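Local coordinates for SusD/RagB family nutrient-binding outer membrane lipoprotein (Bacteroides vulgatus, PDB 4F7A) that probably binds mucin O-glycans, as a TPR-like SusD homologue working in nutrient capture at the outer membrane, at residues 164-169 with 199-204; 294-299 with 390-395; 490-495 with 500-505; 42-47 with 86-91; 268-273 with 427-432. All coordinates share one frame; numbering follows the deposited sequence. Where two conformers were deposited one is given.

Interaction 1. Residues 164-169 with 199-204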
# COMPACT_ATOMS: atom_id res chain seq x y z
N LYS A 164 -12.57 -17.93 6.43
CA LYS A 164 -13.58 -18.55 5.58
C LYS A 164 -12.98 -18.89 4.21
O LYS A 164 -13.22 -19.97 3.66
CB LYS A 164 -14.78 -17.63 5.42
CG LYS A 164 -15.68 -17.55 6.64
CD LYS A 164 -16.68 -16.43 6.49
CE LYS A 164 -17.69 -16.47 7.61
NZ LYS A 164 -18.61 -15.32 7.46
N ALA A 165 -12.18 -17.96 3.70
CA ALA A 165 -11.54 -18.16 2.40
C ALA A 165 -10.62 -19.36 2.37
O ALA A 165 -10.72 -20.17 1.45
CB ALA A 165 -10.75 -16.90 1.97
N VAL A 166 -9.66 -19.44 3.31
CA VAL A 166 -8.69 -20.54 3.30
C VAL A 166 -9.39 -21.89 3.57
O VAL A 166 -9.02 -22.92 2.98
CB VAL A 166 -7.46 -20.32 4.25
CG1 VAL A 166 -6.67 -19.03 3.86
CG2 VAL A 166 -7.82 -20.28 5.71
N ASP A 167 -10.44 -21.88 4.38
CA ASP A 167 -11.25 -23.08 4.61
C ASP A 167 -11.91 -23.54 3.30
O ASP A 167 -11.85 -24.71 2.93
CB ASP A 167 -12.34 -22.80 5.65
CG ASP A 167 -11.82 -22.88 7.08
OD1 ASP A 167 -10.63 -23.20 7.28
OD2 ASP A 167 -12.62 -22.60 8.00
N ALA A 168 -12.55 -22.60 2.61
CA ALA A 168 -13.26 -22.91 1.35
C ALA A 168 -12.31 -23.49 0.28
O ALA A 168 -12.62 -24.50 -0.35
CB ALA A 168 -13.96 -21.66 0.81
N LEU A 169 -11.16 -22.86 0.11
CA LEU A 169 -10.19 -23.31 -0.90
C LEU A 169 -9.56 -24.64 -0.54
O LEU A 169 -9.36 -25.50 -1.40
CB LEU A 169 -9.12 -22.24 -1.13
CG LEU A 169 -9.59 -21.05 -1.96
CD1 LEU A 169 -8.96 -19.75 -1.50
CD2 LEU A 169 -9.38 -21.25 -3.45
N PHE A 199 -1.61 -16.44 -1.00
CA PHE A 199 -2.01 -15.03 -1.01
C PHE A 199 -2.73 -14.68 0.31
O PHE A 199 -2.32 -13.76 1.03
CB PHE A 199 -2.88 -14.80 -2.28
CG PHE A 199 -3.44 -13.39 -2.46
CD1 PHE A 199 -3.11 -12.32 -1.64
CD2 PHE A 199 -4.29 -13.15 -3.52
CE1 PHE A 199 -3.64 -11.07 -1.86
CE2 PHE A 199 -4.83 -11.89 -3.76
CZ PHE A 199 -4.52 -10.85 -2.93
N ALA A 200 -3.77 -15.42 0.66
CA ALA A 200 -4.51 -15.19 1.92
C ALA A 200 -3.59 -15.24 3.15
O ALA A 200 -3.71 -14.43 4.06
CB ALA A 200 -5.65 -16.22 2.08
N ASN A 201 -2.69 -16.21 3.19
CA ASN A 201 -1.78 -16.35 4.33
C ASN A 201 -0.85 -15.15 4.45
O ASN A 201 -0.62 -14.64 5.54
CB ASN A 201 -0.94 -17.64 4.25
CG ASN A 201 -1.76 -18.91 4.33
OD1 ASN A 201 -2.84 -18.93 4.92
ND2 ASN A 201 -1.21 -20.01 3.78
N SER A 202 -0.33 -14.68 3.32
CA SER A 202 0.58 -13.54 3.29
C SER A 202 -0.14 -12.26 3.67
O SER A 202 0.37 -11.45 4.41
CB SER A 202 1.22 -13.41 1.91
OG SER A 202 1.85 -14.63 1.56
N LEU A 203 -1.34 -12.08 3.12
CA LEU A 203 -2.18 -10.93 3.47
C LEU A 203 -2.52 -10.95 4.97
O LEU A 203 -2.44 -9.91 5.66
CB LEU A 203 -3.43 -10.91 2.57
CG LEU A 203 -4.43 -9.78 2.79
CD1 LEU A 203 -3.80 -8.37 2.71
CD2 LEU A 203 -5.61 -9.95 1.80
N ARG A 204 -2.85 -12.13 5.50
CA ARG A 204 -3.14 -12.23 6.95
C ARG A 204 -1.93 -11.80 7.76
O ARG A 204 -2.09 -11.09 8.76
CB ARG A 204 -3.53 -13.65 7.34
CG ARG A 204 -3.93 -13.77 8.80
CD ARG A 204 -3.98 -15.23 9.27
NE ARG A 204 -4.91 -16.05 8.51
CZ ARG A 204 -6.25 -16.02 8.57
NH1 ARG A 204 -6.91 -15.17 9.36
NH2 ARG A 204 -6.95 -16.86 7.79
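Val166 turns its two methyl branches to different partners: chi1 near -59° sets CG1 anti to the carbonyl carbon, where it meets Ala200, and CG2 between the backbone N and the carbonyl carbon, where it meets Arg204. Arg204 reaches back by starting with CG anti to its own N (chi1 -176°) and then folding at chi3. The tightest point is Val166 CG1 against Ala200 CB at 3.5 Å, closer than methyl groups usually pack. CA of Val166 and CA of Ala200 are 6.9 Å apart, and alanine's lone methyl suits this close approach. CG1 also brushes the amide of Asn201, with OD1 4.0 Å away, while the ND2 of Asn201 is bound elsewhere, by Gly232 O and Asn229 OD1. Val166 CG2 comes to the guanidinium of Arg204 at its edge, near the plane, 4.1 Å from NH2. Salt bridges from outside the contact, to Asp163 at NH2 and Glu222 at NH1, balance the arginine's charge, and Phe159 O accepts a further hydrogen bond from NH1; together they probably fix the group beside the methyl. No hydrogen bond joins the two segments. The axes of the two short segments approach to 10.3 Å at 162°, nearly antiparallel, and the successive helices 151-174 and 193-210 that carry them form an antiparallel helix pair consistent with the TPR-like alpha-helical scaffold of SusD proteins.

Interaction 2. Residues 294-299 with 390-395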
# COMPACT_ATOMS: atom_id res chain seq x y z
N GLU A 294 22.71 13.13 -11.37
CA GLU A 294 22.25 12.97 -9.99
C GLU A 294 20.77 12.58 -9.95
O GLU A 294 19.99 12.86 -10.89
CB GLU A 294 22.48 14.26 -9.20
CG GLU A 294 23.95 14.60 -9.03
CD GLU A 294 24.18 16.10 -8.83
OE1 GLU A 294 23.39 16.72 -8.11
OE2 GLU A 294 25.11 16.65 -9.45
N TYR A 295 20.40 11.93 -8.86
CA TYR A 295 18.99 11.64 -8.60
C TYR A 295 18.49 12.65 -7.60
O TYR A 295 18.95 12.70 -6.46
CB TYR A 295 18.82 10.23 -8.06
CG TYR A 295 19.13 9.19 -9.13
CD1 TYR A 295 20.44 8.80 -9.38
CD2 TYR A 295 18.11 8.65 -9.91
CE1 TYR A 295 20.73 7.87 -10.41
CE2 TYR A 295 18.39 7.74 -10.92
CZ TYR A 295 19.68 7.34 -11.15
OH TYR A 295 19.93 6.44 -12.15
N LEU A 296 17.53 13.46 -8.03
CA LEU A 296 16.99 14.54 -7.20
C LEU A 296 15.51 14.30 -6.96
O LEU A 296 14.77 14.13 -7.91
CB LEU A 296 17.19 15.90 -7.88
CG LEU A 296 18.61 16.34 -8.19
CD1 LEU A 296 18.59 17.73 -8.84
CD2 LEU A 296 19.50 16.36 -6.91
N GLY A 297 15.11 14.26 -5.69
CA GLY A 297 13.74 14.08 -5.29
C GLY A 297 13.04 15.36 -4.86
O GLY A 297 13.64 16.25 -4.25
N VAL A 298 11.75 15.45 -5.17
CA VAL A 298 10.95 16.60 -4.84
C VAL A 298 10.59 16.63 -3.36
O VAL A 298 10.01 15.68 -2.84
CB VAL A 298 9.67 16.62 -5.72
CG1 VAL A 298 8.81 17.85 -5.43
CG2 VAL A 298 10.09 16.55 -7.23
N PRO A 299 10.91 17.73 -2.66
CA PRO A 299 10.51 17.81 -1.25
C PRO A 299 9.02 18.11 -1.11
O PRO A 299 8.50 18.98 -1.80
CB PRO A 299 11.32 19.01 -0.73
CG PRO A 299 11.45 19.88 -1.94
CD PRO A 299 11.57 18.96 -3.12
N ILE A 390 19.11 18.91 -0.75
CA ILE A 390 19.60 20.23 -1.11
C ILE A 390 18.65 20.79 -2.17
O ILE A 390 18.39 20.13 -3.19
CB ILE A 390 21.00 20.20 -1.69
CG1 ILE A 390 21.98 19.48 -0.76
CG2 ILE A 390 21.49 21.66 -2.00
CD1 ILE A 390 22.13 20.13 0.58
N ASN A 391 18.13 22.00 -1.94
CA ASN A 391 17.16 22.56 -2.86
C ASN A 391 17.84 23.25 -4.07
O ASN A 391 18.10 24.46 -4.06
CB ASN A 391 16.22 23.52 -2.12
CG ASN A 391 14.97 23.81 -2.90
OD1 ASN A 391 14.17 22.93 -3.12
ND2 ASN A 391 14.80 25.05 -3.33
N TYR A 392 18.13 22.48 -5.11
CA TYR A 392 18.79 23.01 -6.31
C TYR A 392 17.83 23.78 -7.19
O TYR A 392 18.25 24.62 -7.99
CB TYR A 392 19.48 21.89 -7.08
CG TYR A 392 20.69 21.32 -6.35
CD1 TYR A 392 21.77 22.13 -6.02
CD2 TYR A 392 20.73 19.99 -5.97
CE1 TYR A 392 22.88 21.63 -5.35
CE2 TYR A 392 21.83 19.48 -5.29
CZ TYR A 392 22.90 20.30 -4.99
OH TYR A 392 23.97 19.79 -4.34
N ALA A 393 16.54 23.54 -7.01
CA ALA A 393 15.51 24.23 -7.78
C ALA A 393 15.42 25.71 -7.43
O ALA A 393 15.82 26.12 -6.34
CB ALA A 393 14.14 23.57 -7.52
N ALA A 394 14.84 26.51 -8.33
CA ALA A 394 14.41 27.85 -7.99
C ALA A 394 13.20 27.74 -7.05
O ALA A 394 12.67 26.64 -6.84
CB ALA A 394 14.05 28.66 -9.27
N GLY A 395 12.79 28.86 -6.47
CA GLY A 395 11.63 28.89 -5.58
C GLY A 395 11.96 28.89 -4.09
O GLY A 395 13.14 29.00 -3.70
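Asn391 OD1, 4.3 Å from CG of Pro299 across the contact, is gripped by two phenols outside the two segments, accepting hydrogen bonds from Tyr389 OH, just before 390-395, and from Tyr312 OH. The proline ring adds a dry neighbour to this carbonyl oxygen, and the side chains of the same two tyrosines touch Pro299. Asn391 is also the centre of an inverse gamma turn, closed by a weak bond of 3.0 Å from Tyr392 N to Ile390 O. The bend sends the Tyr392 side chain toward Leu296. There the leucine's CD2 methyl comes to the ring at its edge, near the plane, 3.9 Å from CD2 of Tyr392, the two side chains crossing at about a right angle. One face of the same ring carries Ile390 CG2, 3.5 Å above the plane and displaced to the rim. Glu294 reaches in obliquely, OE1 standing 4.2 Å from Tyr392 CE2, but its real partner is His291 ND1. A leucine suits the buried side and a tyrosine the solvent-facing side, since the ring's edge can lie against an apolar methyl while tolerating water. With no hydrogen bond passing between them, the two loops meet mainly through van der Waals contact, and Asn391 OD1 and Glu294 OE1 find their partners outside the two segments.

Interaction 3. Residues 490-495 with 500-505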
# COMPACT_ATOMS: atom_id res chain seq x y z
N THR A 490 -18.23 9.12 15.09
CA THR A 490 -18.29 8.42 16.38
C THR A 490 -17.31 7.24 16.45
O THR A 490 -16.56 7.11 17.43
CB THR A 490 -19.71 7.95 16.68
OG1 THR A 490 -20.56 9.10 16.69
CG2 THR A 490 -19.81 7.20 18.06
N ALA A 491 -17.29 6.42 15.40
CA ALA A 491 -16.38 5.26 15.34
C ALA A 491 -14.92 5.67 15.29
O ALA A 491 -14.06 4.92 15.71
CB ALA A 491 -16.72 4.33 14.13
N LEU A 492 -14.62 6.85 14.74
CA LEU A 492 -13.25 7.32 14.65
C LEU A 492 -12.67 7.67 16.01
O LEU A 492 -11.45 7.52 16.24
CB LEU A 492 -13.17 8.54 13.76
CG LEU A 492 -11.83 9.19 13.49
CD1 LEU A 492 -10.88 8.20 12.79
CD2 LEU A 492 -12.07 10.43 12.66
N GLY A 493 -13.52 8.17 16.90
CA GLY A 493 -13.09 8.50 18.27
C GLY A 493 -12.25 9.76 18.34
O GLY A 493 -11.46 9.92 19.26
N GLY A 494 -12.38 10.63 17.34
CA GLY A 494 -11.62 11.87 17.27
C GLY A 494 -12.15 12.74 16.15
O GLY A 494 -13.05 12.32 15.41
N ALA A 495 -11.59 13.93 15.99
CA ALA A 495 -12.00 14.84 14.92
C ALA A 495 -11.79 14.24 13.53
O ALA A 495 -10.77 13.57 13.30
CB ALA A 495 -11.26 16.19 15.04
N THR A 500 -6.02 12.95 13.22
CA THR A 500 -6.52 11.92 14.13
C THR A 500 -5.94 10.54 13.82
O THR A 500 -6.07 10.04 12.71
CB THR A 500 -8.04 11.87 14.07
OG1 THR A 500 -8.55 13.10 14.57
CG2 THR A 500 -8.57 10.70 14.90
N ARG A 501 -5.31 9.93 14.82
CA ARG A 501 -4.73 8.61 14.65
C ARG A 501 -5.79 7.53 14.44
O ARG A 501 -6.81 7.47 15.15
CB ARG A 501 -3.87 8.22 15.88
CG ARG A 501 -2.62 9.05 16.06
CD ARG A 501 -1.78 8.50 17.18
NE ARG A 501 -0.72 9.42 17.57
CZ ARG A 501 0.46 9.54 16.96
NH1 ARG A 501 0.79 8.80 15.90
NH2 ARG A 501 1.32 10.43 17.42
N LEU A 502 -5.49 6.62 13.51
CA LEU A 502 -6.32 5.43 13.33
C LEU A 502 -6.07 4.45 14.46
O LEU A 502 -5.10 4.58 15.20
CB LEU A 502 -6.05 4.81 11.96
CG LEU A 502 -6.35 5.77 10.81
CD1 LEU A 502 -6.16 5.06 9.48
CD2 LEU A 502 -7.78 6.36 10.95
N TRP A 503 -6.99 3.50 14.62
CA TRP A 503 -6.94 2.52 15.70
C TRP A 503 -5.58 1.81 15.80
O TRP A 503 -5.03 1.67 16.90
CB TRP A 503 -8.08 1.50 15.54
CG TRP A 503 -8.01 0.30 16.48
CD1 TRP A 503 -8.27 0.27 17.83
CD2 TRP A 503 -7.68 -1.04 16.10
NE1 TRP A 503 -8.12 -1.02 18.30
CE2 TRP A 503 -7.75 -1.84 17.27
CE3 TRP A 503 -7.36 -1.65 14.89
CZ2 TRP A 503 -7.51 -3.21 17.24
CZ3 TRP A 503 -7.09 -3.02 14.87
CH2 TRP A 503 -7.17 -3.78 16.04
N TRP A 504 -5.02 1.38 14.67
CA TRP A 504 -3.73 0.66 14.70
C TRP A 504 -2.49 1.52 14.90
O TRP A 504 -1.40 0.99 15.06
CB TRP A 504 -3.53 -0.26 13.50
CG TRP A 504 -3.80 0.30 12.11
CD1 TRP A 504 -4.74 -0.17 11.23
CD2 TRP A 504 -3.08 1.32 11.40
NE1 TRP A 504 -4.68 0.50 10.05
CE2 TRP A 504 -3.68 1.43 10.12
CE3 TRP A 504 -2.02 2.15 11.71
CZ2 TRP A 504 -3.21 2.32 9.17
CZ3 TRP A 504 -1.58 3.05 10.79
CH2 TRP A 504 -2.18 3.15 9.52
N ASP A 505 -2.69 2.83 14.93
CA ASP A 505 -1.63 3.83 15.09
C ASP A 505 -1.63 4.25 16.56
O ASP A 505 -2.48 5.04 16.99
CB ASP A 505 -1.94 5.02 14.17
CG ASP A 505 -0.96 6.17 14.29
OD1 ASP A 505 -0.02 6.09 15.12
OD2 ASP A 505 -1.14 7.16 13.55
O HOH W 1 -9.25 6.20 15.42
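Thr500 OG1 donates a short hydrogen bond, 2.6 Å, to the carbonyl oxygen of Ala495, approaching in the carbonyl plane on a lone pair with a C=O...donor angle of 135°. The threonine divides its work: with chi1 at -65° the hydroxyl stands beside its own backbone N, while CG2, anti to that N, meets Leu492 tip to tip, 3.9 Å from CG. Leu492 also sets CD1 4.0 Å from CD2 of Leu502. Replacing Thr500 by a valine would probably leave Ala495 O without its hydroxyl donor and free the loop end to shift. Backbone shape brings these groups together. Leu492 closes helix 482-492 of the mostly helical SusD-like fold in a helix-terminating glycine turn: Gly493 has a positive phi that a residue lacking CB adopts easily, and the chain folds back through Gly494, where a CB would fall 2.8 Å from Thr500 CG2. A water links the two arms of this return, donating to Leu492 O at 2.7 Å and to Arg501 O at 2.8 Å. Farther out, Leu502 to Asp505 form a type I beta turn, and Arg501 NH1 spans it in a salt bridge of 2.9 Å to Asp505 OD1, met on its syn side. Arg469 pairs with the other carboxylate oxygen, OD2, and Leu502 rests on Gln151 and Arg443.

Interaction 4. Residues 42-47 with 86-91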
# COMPACT_ATOMS: atom_id res chain seq x y z
N THR A 42 -9.97 6.05 -18.18
CA THR A 42 -9.02 5.48 -17.25
C THR A 42 -7.98 6.53 -16.88
O THR A 42 -8.03 7.66 -17.39
CB THR A 42 -8.32 4.22 -17.88
OG1 THR A 42 -7.82 4.55 -19.18
CG2 THR A 42 -9.31 3.05 -18.01
N THR A 43 -7.07 6.15 -15.99
CA THR A 43 -5.97 6.99 -15.49
C THR A 43 -6.39 8.13 -14.56
O THR A 43 -5.88 8.24 -13.43
CB THR A 43 -5.11 7.58 -16.63
OG1 THR A 43 -4.77 6.54 -17.56
CG2 THR A 43 -3.83 8.21 -16.07
N TRP A 44 -7.28 9.02 -15.04
CA TRP A 44 -7.65 10.20 -14.28
C TRP A 44 -8.34 9.87 -12.92
O TRP A 44 -8.08 10.56 -11.93
CB TRP A 44 -8.41 11.25 -15.12
CG TRP A 44 -9.80 10.85 -15.54
CD1 TRP A 44 -10.19 10.28 -16.72
CD2 TRP A 44 -10.99 10.97 -14.74
NE1 TRP A 44 -11.54 10.03 -16.71
CE2 TRP A 44 -12.06 10.45 -15.50
CE3 TRP A 44 -11.25 11.46 -13.45
CZ2 TRP A 44 -13.37 10.40 -15.02
CZ3 TRP A 44 -12.55 11.42 -12.97
CH2 TRP A 44 -13.60 10.88 -13.76
N PRO A 45 -9.15 8.79 -12.84
CA PRO A 45 -9.66 8.46 -11.49
C PRO A 45 -8.59 7.98 -10.53
O PRO A 45 -8.54 8.43 -9.38
CB PRO A 45 -10.69 7.35 -11.76
CG PRO A 45 -11.13 7.64 -13.16
CD PRO A 45 -9.84 7.98 -13.85
N TRP A 46 -7.69 7.12 -11.01
CA TRP A 46 -6.61 6.62 -10.18
C TRP A 46 -5.73 7.76 -9.66
O TRP A 46 -5.21 7.68 -8.54
CB TRP A 46 -5.76 5.59 -10.94
CG TRP A 46 -4.66 5.05 -10.11
CD1 TRP A 46 -4.75 4.03 -9.20
CD2 TRP A 46 -3.31 5.52 -10.05
NE1 TRP A 46 -3.54 3.82 -8.61
CE2 TRP A 46 -2.63 4.72 -9.11
CE3 TRP A 46 -2.59 6.50 -10.75
CZ2 TRP A 46 -1.28 4.90 -8.80
CZ3 TRP A 46 -1.22 6.66 -10.46
CH2 TRP A 46 -0.59 5.88 -9.48
N GLN A 47 -5.58 8.82 -10.45
CA GLN A 47 -4.70 9.91 -10.06
C GLN A 47 -5.12 10.50 -8.71
O GLN A 47 -4.26 10.78 -7.88
CB GLN A 47 -4.61 10.99 -11.13
CG GLN A 47 -3.63 12.14 -10.74
CD GLN A 47 -3.65 13.30 -11.75
OE1 GLN A 47 -4.70 13.62 -12.29
NE2 GLN A 47 -2.50 13.93 -11.97
N TRP A 86 -12.43 6.22 -1.25
CA TRP A 86 -13.77 5.87 -0.75
C TRP A 86 -14.80 5.81 -1.89
O TRP A 86 -15.45 4.77 -2.11
CB TRP A 86 -14.24 6.88 0.32
CG TRP A 86 -15.57 6.53 0.91
CD1 TRP A 86 -16.79 6.68 0.32
CD2 TRP A 86 -15.82 5.97 2.21
NE1 TRP A 86 -17.78 6.23 1.17
CE2 TRP A 86 -17.21 5.78 2.33
CE3 TRP A 86 -15.00 5.60 3.29
CZ2 TRP A 86 -17.81 5.25 3.48
CZ3 TRP A 86 -15.60 5.02 4.43
CH2 TRP A 86 -16.99 4.87 4.52
N ASN A 87 -14.92 6.90 -2.64
CA ASN A 87 -16.01 7.06 -3.60
C ASN A 87 -15.96 5.99 -4.71
O ASN A 87 -16.97 5.33 -5.02
CB ASN A 87 -15.98 8.45 -4.23
CG ASN A 87 -16.29 9.58 -3.25
OD1 ASN A 87 -16.82 9.34 -2.15
ND2 ASN A 87 -15.98 10.83 -3.64
N TYR A 88 -14.78 5.82 -5.30
CA TYR A 88 -14.63 4.89 -6.40
C TYR A 88 -14.81 3.45 -5.95
O TYR A 88 -15.42 2.64 -6.65
CB TYR A 88 -13.29 5.10 -7.11
CG TYR A 88 -13.21 6.44 -7.84
CD1 TYR A 88 -14.28 6.91 -8.60
CD2 TYR A 88 -12.07 7.25 -7.76
CE1 TYR A 88 -14.22 8.15 -9.26
CE2 TYR A 88 -11.99 8.47 -8.44
CZ TYR A 88 -13.07 8.92 -9.17
OH TYR A 88 -13.02 10.14 -9.83
N THR A 89 -14.30 3.12 -4.78
CA THR A 89 -14.39 1.78 -4.28
C THR A 89 -15.84 1.42 -3.94
O THR A 89 -16.33 0.38 -4.35
CB THR A 89 -13.47 1.55 -3.07
OG1 THR A 89 -12.11 1.81 -3.45
CG2 THR A 89 -13.58 0.11 -2.61
N TYR A 90 -16.55 2.30 -3.23
CA TYR A 90 -17.94 2.04 -2.89
C TYR A 90 -18.90 2.17 -4.07
O TYR A 90 -19.88 1.45 -4.14
CB TYR A 90 -18.40 2.92 -1.73
CG TYR A 90 -17.91 2.38 -0.40
CD1 TYR A 90 -18.45 1.21 0.14
CD2 TYR A 90 -16.91 3.03 0.30
CE1 TYR A 90 -18.01 0.72 1.38
CE2 TYR A 90 -16.46 2.57 1.52
CZ TYR A 90 -17.00 1.41 2.06
OH TYR A 90 -16.55 0.96 3.27
N ASN A 91 -18.59 3.05 -5.02
CA ASN A 91 -19.45 3.17 -6.19
C ASN A 91 -19.35 1.99 -7.13
O ASN A 91 -20.37 1.54 -7.65
CB ASN A 91 -19.17 4.48 -6.95
CG ASN A 91 -19.78 5.68 -6.27
OD1 ASN A 91 -20.69 5.53 -5.46
ND2 ASN A 91 -19.27 6.86 -6.56
O HOH W 2 -10.63 11.79 -10.04
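A CH-pi contact between Pro45 and Tyr88 joins the N-terminal part of helix 44-51 to the long helix 84-104 in this TPR-like, mostly helical protein. Pro45 CB lies over one face of the Tyr88 ring, 4.1 Å from its centroid and 25° off the ring normal; the offset toward the rim puts it 3.7 Å from CE2. Proline suits a place so near the start of a helix, where the N-H it lacks is not needed for helical bonding, and its CB methylene offers the tyrosine face an apolar C-H. Its carbonyl oxygen also touches the ring, 3.6 Å from CE2. Tyr88 is directed here by chi1 near -67°, which holds CG anti to its carbonyl carbon and points the ring out from helix 84-104. Trp38 and Phe34 add further aromatic contacts to this ring. The Trp44 and Tyr88 side chains cross at about a right angle, the indole meeting the hydroxyl obliquely, with Trp44 CZ3 3.4 Å from Tyr88 OH. Pro45 CD packs on a face of this same indole, and Trp44 NE1 bonds to Glu40 O, which probably helps to fix the rotation of the indole. At the tyrosine's polar end a water lies in the ring plane, 2.9 Å from Tyr88 OH, and donates a weak bond of 3.4 Å to Trp44 O.

Interaction 5. Residues 268-273 with 427-432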
# COMPACT_ATOMS: atom_id res chain seq x y z
N ALA A 268 14.91 9.71 -2.68
CA ALA A 268 16.23 10.15 -3.22
C ALA A 268 17.30 10.12 -2.12
O ALA A 268 18.39 9.63 -2.34
CB ALA A 268 16.15 11.53 -3.83
N SER A 269 16.97 10.60 -0.93
CA SER A 269 17.89 10.54 0.21
C SER A 269 18.35 9.12 0.53
O SER A 269 19.54 8.87 0.67
CB SER A 269 17.24 11.16 1.46
OG SER A 269 18.05 10.93 2.59
N VAL A 270 17.38 8.20 0.62
CA VAL A 270 17.64 6.83 0.96
C VAL A 270 18.42 6.10 -0.14
O VAL A 270 19.45 5.50 0.12
CB VAL A 270 16.31 6.07 1.33
CG1 VAL A 270 16.55 4.59 1.44
CG2 VAL A 270 15.72 6.65 2.62
N LEU A 271 17.93 6.14 -1.37
CA LEU A 271 18.54 5.36 -2.41
C LEU A 271 19.92 5.89 -2.80
O LEU A 271 20.84 5.11 -3.08
CB LEU A 271 17.59 5.25 -3.60
CG LEU A 271 16.27 4.49 -3.39
CD1 LEU A 271 15.42 4.48 -4.71
CD2 LEU A 271 16.47 3.09 -2.91
N ASN A 272 20.10 7.22 -2.78
CA ASN A 272 21.44 7.78 -3.03
C ASN A 272 22.41 7.41 -1.92
O ASN A 272 23.53 6.97 -2.18
CB ASN A 272 21.42 9.31 -3.14
CG ASN A 272 20.95 9.80 -4.50
OD1 ASN A 272 21.43 9.33 -5.52
ND2 ASN A 272 20.05 10.80 -4.50
N GLY A 273 22.02 7.61 -0.67
CA GLY A 273 22.95 7.35 0.44
C GLY A 273 23.32 5.88 0.60
O GLY A 273 24.45 5.56 0.95
N LYS A 427 11.58 -2.60 3.78
CA LYS A 427 10.28 -3.00 3.27
C LYS A 427 9.70 -1.88 2.41
O LYS A 427 9.08 -2.13 1.37
CB LYS A 427 9.32 -3.36 4.41
CG LYS A 427 7.98 -3.96 3.97
CD LYS A 427 7.16 -4.53 5.13
CE LYS A 427 6.66 -3.47 6.07
NZ LYS A 427 5.69 -4.02 7.03
N TRP A 428 9.88 -0.64 2.85
CA TRP A 428 9.39 0.54 2.10
C TRP A 428 10.06 0.63 0.72
O TRP A 428 9.39 0.87 -0.30
CB TRP A 428 9.61 1.77 2.96
CG TRP A 428 9.28 3.12 2.42
CD1 TRP A 428 8.07 3.77 2.50
CD2 TRP A 428 10.20 4.05 1.87
NE1 TRP A 428 8.20 5.05 1.99
CE2 TRP A 428 9.49 5.25 1.60
CE3 TRP A 428 11.56 4.01 1.59
CZ2 TRP A 428 10.10 6.35 1.05
CZ3 TRP A 428 12.17 5.12 1.05
CH2 TRP A 428 11.44 6.28 0.78
N ILE A 429 11.36 0.41 0.67
CA ILE A 429 12.02 0.35 -0.65
C ILE A 429 11.39 -0.78 -1.50
O ILE A 429 11.08 -0.58 -2.68
CB ILE A 429 13.56 0.18 -0.57
CG1 ILE A 429 14.22 1.32 0.21
CG2 ILE A 429 14.14 0.14 -1.99
CD1 ILE A 429 15.74 1.05 0.62
N ALA A 430 11.15 -1.92 -0.86
CA ALA A 430 10.70 -3.13 -1.54
C ALA A 430 9.24 -3.11 -1.97
O ALA A 430 8.88 -3.83 -2.89
CB ALA A 430 10.95 -4.37 -0.63
N CYS A 431 8.40 -2.28 -1.32
CA CYS A 431 6.98 -2.18 -1.69
C CYS A 431 6.72 -1.26 -2.87
O CYS A 431 5.59 -1.18 -3.36
CB CYS A 431 6.15 -1.71 -0.48
SG CYS A 431 5.88 -3.03 0.74
N TRP A 432 7.76 -0.53 -3.31
CA TRP A 432 7.68 0.43 -4.40
C TRP A 432 7.17 -0.27 -5.66
O TRP A 432 7.60 -1.40 -5.95
CB TRP A 432 9.07 1.03 -4.65
CG TRP A 432 9.13 2.15 -5.65
CD1 TRP A 432 9.07 3.48 -5.38
CD2 TRP A 432 9.20 2.03 -7.07
NE1 TRP A 432 9.12 4.20 -6.53
CE2 TRP A 432 9.21 3.33 -7.59
CE3 TRP A 432 9.30 0.95 -7.96
CZ2 TRP A 432 9.31 3.58 -8.96
CZ3 TRP A 432 9.38 1.21 -9.30
CH2 TRP A 432 9.39 2.52 -9.79
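Helices carrying Leu271 and Ile429 cross almost at right angles, 101° between their directions, with short-segment axes 11.8 Å apart; Leu271 CA and Ile429 CA, 8.4 Å apart, are the nearest such pair. Ile429 does the bridging: CD1 meets Val270 and also Leu271, while CG2 meets Leu271. Chi1 of -58° puts CG1 anti to the carbonyl carbon, so that CD1 reaches Val270 CG1 at 3.7 Å, while CG2, the other branch, lies 3.9 Å from Leu271 CD2. The leucine and isoleucine slide past each other in opposite directions, and CD1 of Ile429 also comes within 4.1 Å of Leu271 CD2. Val270 spends its other methyl on the indole of Trp428, CG2 standing obliquely 4.2 Å from CZ3. The indole is probably held in place by its NE1, bonded to Ser58 O, and by Tyr60, whose ring it meets. Putting an alanine at Ile429 would probably open a gap, taking from Val270 CG1 and Leu271 CD2 their partner across the contact. Branched aliphatics suit this buried junction, since their methyl arms can reach several apolar neighbours without polar groups to satisfy. Helix 265-273 is thus packed across helix 416-431 by purely apolar contact, in the interior of the alpha-helical SusD-like fold.

Interactions 1 and 5 are buried helix-helix contacts, one nearly antiparallel and one nearly perpendicular, and both are apolar at heart. Interaction 4 is a partly buried aromatic junction, and interaction 2, its centre about 26 Å from the chain's centre, joins two loops. Interaction 3, on the surface, is the one whose segments share a direct hydrogen bond. Elements recur: helix 151-174 bears 164-169 and also supports Leu502 of interaction 3, while helix 111-132 packs against both interactions 1 and 4. Interactions 2 and 5 touch, Tyr295 O bonding probably to Asn272 ND2, whereas interactions 1 and 2 lie on opposite sides of the chain's centre.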